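Putative xanthine dehydrogenase YAGS fad-binding subunit (Escherichia coli, PDB 5G5G) probably serves as the molybdenum-binding large subunit of a periplasmic aldehyde oxidase, holding pterin cytosine dinucleotide and a dioxothiomolybdenum ion. Local coordinates at residues Arg380-Gln386 and Arg399-Leu405; Thr585-His589 and Leu693-Val698; Val610-Ile616 and Phe674-Thr678. One frame throughout, in Å; residues are numbered along the deposited sequence.

How the contacts relate
Following the chain from the N terminus, contact 1 comes first, closing a short loop of twelve residues between helix 376-382 and helix 401-412. Contact 2 opens much later, on strand 584-596, and its long excursion returns only at the loop before helix 698-710. Contact 3 falls wholly within that excursion, pairing the end of strand 602-612 with the end of strand 669-674, so the three never cross. Strands 584-596 and 602-612 are neighbours in one mixed sheet, which joins contacts 2 and 3 directly. Contact 1 packs against both: Arg399 touches the Phe586 ring of contact 2, and Gln400 probably hydrogen-bonds to Asp677 of contact 3.

Contact 1: residues Arg380-Gln386 and Arg399-Leu405; sequences RILNDTQ and RQLIECL
A salt bridge between Asp384 and Arg399 pins the loop that leaves helix 376-382 to the residues leading into helix 401-412. Arg399 grips side-on, with NE and NH2 converging on one oxygen; NE lies 2.8 Å from Asp384 OD1, and NH2 is 2.9 Å from the same atom. Both approach from one face of the carboxylate, above its plane, and the two flat groups are turned 66° apart. Thr385 O sits over one face of the guanidinium, 3.0 Å from Arg399 NE, too poorly angled for a bond. Beyond the segments NH1 and NH2 give hydrogen bonds to Leu325 O and Leu326 O. The other carboxylate oxygen is used as well: Gln386 NE2 meets the syn lone pair of Asp384 OD2 at 2.9 Å in a nearly straight bond (176°), and also donates to Arg399 O at 3.2 Å. Next to this polar cluster, Ile402 CD1 rests against the Asp384 carboxylate, and its CG2 crosses to Ile381 CG2, 4.0 Å away. Leu405 CD1 packs on Arg380 CB, while Arg380 NE pairs with Glu362. With a leucine at Arg399, Asp384 OD1 would probably lose its cationic mate and the Leu325 and Leu326 carbonyls their side-chain donors. The amide bridge and the two-nitrogen grip together fix the carboxylate's rotation and probably stabilise its negative charge.

Contact 2: residues Thr585-His589 and Leu693-Val698; sequences TFAGH and LGLCGV
His589 reaches from strand 584-596 into the turn at Gly694-Val698. From CB the side chain leaves with CG anti to its carbonyl carbon (chi1 -70°), which sends it into the turn, and chi2 (-69°) turns one face of the imidazole to Val698. His589 CG lies 4.0 Å from the Val698 CG2 methyl, ND1 comes closer at 3.6 Å, and CE1 closest at 3.3 Å, a CH-pi contact over the face. CE1 also lies 3.4 Å from Gly694 O, a buried carbonyl with no hydrogen-bonding partner. On the other flank CD2 comes 3.1 Å from Cys696 O, and at the tip NE2 is 3.0 Å from that same oxygen, which lies near the ring plane. Gly697 passes close to CD2, where a CB on it would be cramped against the ring. At the far end Leu693 lays its two methyls against Thr585, whose OG1 is bonded to Arg440 O, and its CD1 lies 4.1 Å from Ala587 CB. Segment 693-698, directly following Glu692 of the molybdenum pocket, thus lies against a strand flanked in its sheet by 429-441 and 602-612; Gly697 occupies the N-cap position of helix 698-710, and Cys696 touches helix 354-372.

Contact 3: residues Val610-Ile616 and Phe674-Thr678; sequences VCAAGRI and FLDDT. With MCN (pterin cytosine dinucleotide), chain Y.
Asp677 swings its carboxylate anti to its own backbone N (chi1 -173°), which carries OD2 to the backbone of Gly614. Phe674, with CG anti to its carbonyl carbon (chi1 -65°), turns its ring toward Ile616 and Cys611. The Asp677 bond is firm: Gly614 N donates to the anti lone pair of OD2 at 2.8 Å, while Ala612 CB packs against the same carboxylate. Ile616 CD1 stands over the face of the Phe674 ring as a CH-pi contact, 3.6 Å from CD1 of that ring. Obliquely placed, Cys611 CB is 3.8 Å from Phe674 CD1, its sulfur lying farther off. These two residues form a parallel bridge at the end of strands 602-612 and 669-674, and Leu675 N extends the pairing with a 2.9 Å bond to Cys611 O. Past the strand ends a water bridges instead, donating to Gly614 O and Leu675 O and accepting from Ala613 N. The turn thus held presents Arg615 O to pterin cytosine dinucleotide, whose cytosine N4 donates to it across 2.9 Å, with the N-H pointing almost straight at the oxygen (163°). Such an acceptor suits the exocyclic amine of cytosine and probably contributes to recognition of the base.

Contact 1: residues Arg380-Gln386 and Arg399-Leu405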
# COMPACT_ATOMS: atom_id res chain seq x y z
N ARG C 380 -2.98 2.40 -33.10
CA ARG C 380 -3.86 1.40 -32.46
C ARG C 380 -5.18 1.30 -33.17
O ARG C 380 -5.67 0.19 -33.39
CB ARG C 380 -4.03 1.71 -30.98
CG ARG C 380 -2.76 1.56 -30.18
CD ARG C 380 -3.03 1.90 -28.70
NE ARG C 380 -1.87 1.57 -27.87
CZ ARG C 380 -0.77 2.32 -27.79
NH1 ARG C 380 -0.68 3.47 -28.45
NH2 ARG C 380 0.25 1.94 -27.00
N ILE C 381 -5.74 2.41 -33.63
CA ILE C 381 -7.02 2.37 -34.34
C ILE C 381 -6.84 1.58 -35.64
O ILE C 381 -7.69 0.73 -35.96
CB ILE C 381 -7.57 3.80 -34.57
CG1 ILE C 381 -8.01 4.39 -33.22
CG2 ILE C 381 -8.78 3.79 -35.53
CD1 ILE C 381 -8.26 5.90 -33.25
N LEU C 382 -5.78 1.89 -36.41
CA LEU C 382 -5.48 1.17 -37.63
C LEU C 382 -5.40 -0.34 -37.45
O LEU C 382 -5.69 -1.06 -38.40
CB LEU C 382 -4.15 1.66 -38.16
CG LEU C 382 -3.69 1.32 -39.53
CD1 LEU C 382 -4.54 2.15 -40.51
CD2 LEU C 382 -2.20 1.64 -39.68
N ASN C 383 -4.90 -0.78 -36.28
CA ASN C 383 -4.66 -2.19 -35.96
C ASN C 383 -5.73 -2.84 -35.04
O ASN C 383 -5.50 -3.85 -34.38
CB ASN C 383 -3.24 -2.30 -35.36
CG ASN C 383 -2.20 -2.18 -36.44
OD1 ASN C 383 -2.16 -3.02 -37.32
ND2 ASN C 383 -1.45 -1.07 -36.46
N ASP C 384 -6.91 -2.21 -34.98
CA ASP C 384 -8.04 -2.79 -34.22
C ASP C 384 -8.42 -4.10 -34.89
O ASP C 384 -8.27 -4.25 -36.10
CB ASP C 384 -9.24 -1.84 -34.31
CG ASP C 384 -10.44 -2.30 -33.46
OD1 ASP C 384 -10.25 -2.34 -32.24
OD2 ASP C 384 -11.53 -2.61 -34.03
N THR C 385 -8.86 -5.06 -34.10
CA THR C 385 -9.45 -6.29 -34.58
C THR C 385 -10.78 -6.49 -33.85
O THR C 385 -10.84 -6.44 -32.65
CB THR C 385 -8.51 -7.52 -34.44
OG1 THR C 385 -9.19 -8.71 -34.90
CG2 THR C 385 -8.04 -7.73 -33.05
N GLN C 386 -11.84 -6.70 -34.63
CA GLN C 386 -13.17 -6.98 -34.12
C GLN C 386 -13.47 -8.50 -34.00
O GLN C 386 -14.58 -8.90 -33.62
CB GLN C 386 -14.21 -6.30 -35.04
CG GLN C 386 -14.20 -4.79 -34.92
CD GLN C 386 -14.77 -4.29 -33.60
OE1 GLN C 386 -15.87 -4.72 -33.21
NE2 GLN C 386 -14.03 -3.45 -32.89
N ARG C 399 -16.79 -4.47 -28.90
CA ARG C 399 -15.44 -3.97 -28.70
C ARG C 399 -15.40 -2.54 -29.18
O ARG C 399 -15.55 -2.31 -30.37
CB ARG C 399 -14.42 -4.82 -29.47
CG ARG C 399 -13.03 -4.19 -29.49
CD ARG C 399 -12.01 -5.16 -30.03
NE ARG C 399 -10.80 -4.45 -30.42
CZ ARG C 399 -9.57 -4.95 -30.38
NH1 ARG C 399 -9.33 -6.15 -29.90
NH2 ARG C 399 -8.56 -4.19 -30.83
N GLN C 400 -15.13 -1.66 -28.22
CA GLN C 400 -15.10 -0.23 -28.43
C GLN C 400 -13.76 0.39 -28.06
O GLN C 400 -13.73 1.53 -27.57
CB GLN C 400 -16.18 0.44 -27.56
CG GLN C 400 -17.53 -0.08 -27.86
CD GLN C 400 -18.59 0.88 -27.39
OE1 GLN C 400 -19.13 1.64 -28.21
NE2 GLN C 400 -18.91 0.86 -26.09
N LEU C 401 -12.65 -0.33 -28.31
CA LEU C 401 -11.37 0.24 -28.04
C LEU C 401 -11.14 1.53 -28.82
O LEU C 401 -10.64 2.52 -28.26
CB LEU C 401 -10.24 -0.75 -28.34
CG LEU C 401 -8.83 -0.19 -28.14
CD1 LEU C 401 -8.56 0.16 -26.67
CD2 LEU C 401 -7.81 -1.21 -28.62
N ILE C 402 -11.46 1.50 -30.12
CA ILE C 402 -11.34 2.70 -30.96
C ILE C 402 -12.00 3.89 -30.31
O ILE C 402 -11.39 4.98 -30.15
CB ILE C 402 -11.92 2.43 -32.36
CG1 ILE C 402 -11.08 1.39 -33.14
CG2 ILE C 402 -12.04 3.72 -33.13
CD1 ILE C 402 -11.60 1.03 -34.53
N GLU C 403 -13.25 3.68 -29.88
CA GLU C 403 -14.02 4.75 -29.23
C GLU C 403 -13.46 5.21 -27.88
O GLU C 403 -13.51 6.43 -27.58
CB GLU C 403 -15.47 4.32 -29.12
CG GLU C 403 -16.14 4.23 -30.48
CD GLU C 403 -15.98 2.89 -31.24
OE1 GLU C 403 -15.33 1.91 -30.76
OE2 GLU C 403 -16.47 2.87 -32.42
N CYS C 404 -12.89 4.28 -27.10
CA CYS C 404 -12.15 4.67 -25.91
C CYS C 404 -11.00 5.64 -26.26
O CYS C 404 -10.83 6.73 -25.66
CB CYS C 404 -11.59 3.49 -25.17
SG CYS C 404 -12.86 2.51 -24.35
N LEU C 405 -10.25 5.28 -27.30
CA LEU C 405 -9.09 6.06 -27.67
C LEU C 405 -9.49 7.40 -28.24
O LEU C 405 -8.90 8.44 -27.89
CB LEU C 405 -8.23 5.27 -28.62
CG LEU C 405 -7.51 4.09 -28.00
CD1 LEU C 405 -6.97 3.26 -29.11
CD2 LEU C 405 -6.40 4.54 -27.05
O HOH W 1 -12.45 -1.04 -31.16
O HOH W 2 -17.99 -4.12 -31.46

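Contact 2: residues Thr585-His589 and Leu693-Val698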
# COMPACT_ATOMS: atom_id res chain seq x y z
N THR C 585 -13.10 -6.44 -22.08
CA THR C 585 -13.21 -5.05 -21.68
C THR C 585 -11.99 -4.28 -22.12
O THR C 585 -10.90 -4.84 -22.24
CB THR C 585 -13.43 -4.94 -20.15
OG1 THR C 585 -12.26 -5.33 -19.43
CG2 THR C 585 -14.63 -5.77 -19.74
N PHE C 586 -12.19 -2.98 -22.38
CA PHE C 586 -11.19 -2.14 -23.04
C PHE C 586 -11.08 -0.79 -22.35
O PHE C 586 -12.05 -0.29 -21.75
CB PHE C 586 -11.59 -1.93 -24.53
CG PHE C 586 -11.74 -3.22 -25.28
CD1 PHE C 586 -10.66 -3.82 -25.87
CD2 PHE C 586 -12.96 -3.85 -25.33
CE1 PHE C 586 -10.77 -5.03 -26.53
CE2 PHE C 586 -13.10 -5.07 -25.97
CZ PHE C 586 -11.98 -5.65 -26.59
N ALA C 587 -9.91 -0.18 -22.48
CA ALA C 587 -9.68 1.18 -21.99
C ALA C 587 -8.67 1.93 -22.83
O ALA C 587 -7.83 1.33 -23.51
CB ALA C 587 -9.18 1.17 -20.53
N GLY C 588 -8.72 3.24 -22.71
CA GLY C 588 -7.69 4.12 -23.23
C GLY C 588 -7.22 5.00 -22.08
O GLY C 588 -8.03 5.65 -21.41
N HIS C 589 -5.93 4.95 -21.81
CA HIS C 589 -5.28 5.69 -20.74
C HIS C 589 -4.40 6.77 -21.28
O HIS C 589 -3.52 6.48 -22.13
CB HIS C 589 -4.42 4.76 -19.92
CG HIS C 589 -5.19 3.79 -19.09
ND1 HIS C 589 -5.96 4.18 -18.02
CD2 HIS C 589 -5.39 2.47 -19.23
CE1 HIS C 589 -6.55 3.13 -17.50
NE2 HIS C 589 -6.23 2.07 -18.22
N LEU C 693 -9.52 -4.16 -15.20
CA LEU C 693 -9.38 -3.35 -16.42
C LEU C 693 -8.75 -1.99 -16.11
O LEU C 693 -7.87 -1.52 -16.82
CB LEU C 693 -10.75 -3.15 -17.07
CG LEU C 693 -10.70 -2.14 -18.24
CD1 LEU C 693 -9.89 -2.67 -19.42
CD2 LEU C 693 -12.15 -1.81 -18.62
N GLY C 694 -9.17 -1.39 -15.00
CA GLY C 694 -8.72 -0.06 -14.67
C GLY C 694 -7.25 0.08 -14.58
O GLY C 694 -6.73 1.19 -14.77
N LEU C 695 -6.57 -0.99 -14.14
CA LEU C 695 -5.11 -0.99 -14.04
C LEU C 695 -4.35 -1.21 -15.37
O LEU C 695 -3.23 -0.80 -15.54
CB LEU C 695 -4.70 -2.08 -13.04
CG LEU C 695 -3.23 -2.29 -12.76
CD1 LEU C 695 -2.62 -1.02 -12.22
CD2 LEU C 695 -3.00 -3.41 -11.76
N CYS C 696 -4.99 -1.95 -16.25
CA CYS C 696 -4.40 -2.44 -17.48
C CYS C 696 -4.04 -1.32 -18.41
O CYS C 696 -4.92 -0.54 -18.82
CB CYS C 696 -5.39 -3.36 -18.15
SG CYS C 696 -5.68 -4.90 -17.18
N GLY C 697 -2.75 -1.22 -18.74
CA GLY C 697 -2.26 -0.14 -19.57
C GLY C 697 -1.80 1.15 -18.88
O GLY C 697 -1.13 1.97 -19.49
N VAL C 698 -2.12 1.32 -17.60
CA VAL C 698 -1.81 2.57 -16.92
C VAL C 698 -0.30 2.83 -16.87
O VAL C 698 0.17 3.93 -17.19
CB VAL C 698 -2.38 2.61 -15.47
CG1 VAL C 698 -1.85 3.81 -14.69
CG2 VAL C 698 -3.93 2.64 -15.50

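Contact 3: residues Val610-Ile616 and Phe674-Thr678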
# COMPACT_ATOMS: atom_id res chain seq x y z
N VAL C 610 -10.53 6.21 -20.15
CA VAL C 610 -11.79 5.99 -20.79
C VAL C 610 -12.01 4.47 -20.91
O VAL C 610 -11.23 3.77 -21.56
CB VAL C 610 -11.89 6.69 -22.16
CG1 VAL C 610 -13.28 6.50 -22.75
CG2 VAL C 610 -11.56 8.21 -22.08
N CYS C 611 -13.08 3.96 -20.26
CA CYS C 611 -13.33 2.54 -20.13
C CYS C 611 -14.63 2.09 -20.78
O CYS C 611 -15.67 2.81 -20.71
CB CYS C 611 -13.42 2.22 -18.64
SG CYS C 611 -11.90 2.56 -17.79
N ALA C 612 -14.57 0.89 -21.36
CA ALA C 612 -15.73 0.17 -21.88
C ALA C 612 -15.80 -1.19 -21.18
O ALA C 612 -15.00 -2.11 -21.45
CB ALA C 612 -15.59 -0.01 -23.38
N ALA C 613 -16.72 -1.27 -20.20
CA ALA C 613 -16.82 -2.42 -19.30
C ALA C 613 -18.28 -2.86 -19.13
O ALA C 613 -18.78 -3.19 -18.05
CB ALA C 613 -16.20 -2.03 -17.97
N GLY C 614 -18.97 -2.94 -20.25
CA GLY C 614 -20.44 -3.20 -20.23
C GLY C 614 -21.25 -2.08 -19.59
O GLY C 614 -20.77 -0.96 -19.41
N ARG C 615 -22.46 -2.42 -19.19
CA ARG C 615 -23.31 -1.50 -18.40
C ARG C 615 -22.68 -1.27 -17.05
O ARG C 615 -22.37 -2.24 -16.35
CB ARG C 615 -24.69 -2.10 -18.23
CG ARG C 615 -25.56 -1.39 -17.17
CD ARG C 615 -26.94 -1.97 -17.18
NE ARG C 615 -27.71 -1.61 -18.36
CZ ARG C 615 -28.78 -2.29 -18.80
NH1 ARG C 615 -29.15 -3.45 -18.25
NH2 ARG C 615 -29.46 -1.83 -19.85
N ILE C 616 -22.46 -0.01 -16.69
CA ILE C 616 -21.95 0.32 -15.38
C ILE C 616 -23.08 0.34 -14.35
O ILE C 616 -24.11 1.00 -14.54
CB ILE C 616 -21.22 1.69 -15.41
CG1 ILE C 616 -20.03 1.61 -16.40
CG2 ILE C 616 -20.82 2.09 -14.00
CD1 ILE C 616 -18.95 0.66 -16.01
N PHE C 674 -16.88 6.51 -18.60
CA PHE C 674 -17.38 5.20 -18.98
C PHE C 674 -18.21 5.32 -20.22
O PHE C 674 -19.20 6.03 -20.22
CB PHE C 674 -18.20 4.57 -17.88
CG PHE C 674 -17.39 4.27 -16.64
CD1 PHE C 674 -16.47 3.22 -16.66
CD2 PHE C 674 -17.59 4.99 -15.50
CE1 PHE C 674 -15.70 2.91 -15.53
CE2 PHE C 674 -16.83 4.69 -14.37
CZ PHE C 674 -15.88 3.68 -14.41
N LEU C 675 -17.81 4.64 -21.28
CA LEU C 675 -18.69 4.50 -22.42
C LEU C 675 -19.85 3.59 -22.07
O LEU C 675 -19.71 2.67 -21.25
CB LEU C 675 -17.91 3.89 -23.61
CG LEU C 675 -16.74 4.74 -24.11
CD1 LEU C 675 -16.15 4.17 -25.41
CD2 LEU C 675 -17.11 6.17 -24.36
N ASP C 676 -21.02 3.86 -22.63
CA ASP C 676 -22.18 2.95 -22.54
C ASP C 676 -21.72 1.72 -23.35
O ASP C 676 -21.55 1.84 -24.56
CB ASP C 676 -23.49 3.49 -23.25
CG ASP C 676 -24.43 4.41 -22.36
OD1 ASP C 676 -24.11 4.64 -21.18
OD2 ASP C 676 -25.51 4.92 -22.89
N ASP C 677 -21.50 0.60 -22.74
CA ASP C 677 -20.99 -0.53 -23.43
C ASP C 677 -21.88 -1.74 -23.14
O ASP C 677 -21.43 -2.86 -23.18
CB ASP C 677 -19.57 -0.70 -22.94
CG ASP C 677 -18.81 -1.74 -23.66
OD1 ASP C 677 -18.78 -1.67 -24.94
OD2 ASP C 677 -18.19 -2.61 -22.96
N THR C 678 -23.16 -1.48 -22.93
CA THR C 678 -24.17 -2.49 -22.55
C THR C 678 -24.02 -3.74 -23.41
O THR C 678 -24.07 -3.64 -24.67
CB THR C 678 -25.59 -1.90 -22.77
OG1 THR C 678 -25.69 -0.73 -21.95
CG2 THR C 678 -26.66 -2.84 -22.39
N1 MCN Y . -18.74 -2.06 -11.11
C2 MCN Y . -19.92 -1.29 -11.52
N3 MCN Y . -20.28 -1.88 -12.88
C4 MCN Y . -19.69 -2.76 -13.67
C5 MCN Y . -18.58 -3.49 -12.97
C6 MCN Y . -18.14 -3.08 -11.82
O2 MCN Y . -20.48 -0.48 -10.98
N4 MCN Y . -20.01 -3.11 -14.86
C1' MCN Y . -18.14 -1.51 -9.91
C2D MCN Y . -18.94 -1.89 -8.61
O2' MCN Y . -18.73 -0.90 -7.61
C3' MCN Y . -18.28 -3.13 -8.31
C4D MCN Y . -16.71 -3.03 -8.57
O4D MCN Y . -16.83 -2.07 -9.72
O3' MCN Y . -18.40 -3.67 -6.94
C5' MCN Y . -15.89 -4.10 -9.00
O5' MCN Y . -16.59 -5.09 -9.72
PA MCN Y . -15.77 -6.08 -10.59
O1A MCN Y . -16.73 -7.21 -10.96
O2A MCN Y . -15.00 -5.35 -11.63
O3A MCN Y . -14.64 -6.71 -9.51
PB MCN Y . -14.94 -7.89 -8.51
O1B MCN Y . -14.68 -9.18 -9.15
O2B MCN Y . -16.25 -7.65 -7.83
O3B MCN Y . -13.86 -7.53 -7.42
C10 MCN Y . -12.46 -8.02 -7.60
C9' MCN Y . -11.52 -6.99 -8.11
C8' MCN Y . -10.10 -7.74 -8.37
S8' MCN Y . -10.06 -9.23 -9.14
C7' MCN Y . -9.12 -7.23 -7.81
S7' MCN Y . -7.52 -8.02 -7.82
C6' MCN Y . -9.11 -5.77 -7.27
C7 MCN Y . -10.50 -5.13 -7.74
O9' MCN Y . -11.58 -5.88 -7.36
N5' MCN Y . -9.19 -5.97 -5.73
C4A MCN Y . -9.58 -4.80 -4.88
N8' MCN Y . -10.64 -3.84 -7.03
C4B MCN Y . -10.41 -3.76 -5.71
N1' MCN Y . -10.71 -2.57 -5.05
C2' MCN Y . -10.74 -2.46 -3.65
N2' MCN Y . -10.99 -1.40 -3.06
N3' MCN Y . -9.99 -3.41 -3.00
C4' MCN Y . -9.56 -4.66 -3.41
O4' MCN Y . -8.95 -5.60 -2.87
O HOH W 3 -18.55 0.80 -19.68
O HOH W 4 -21.97 1.86 -19.08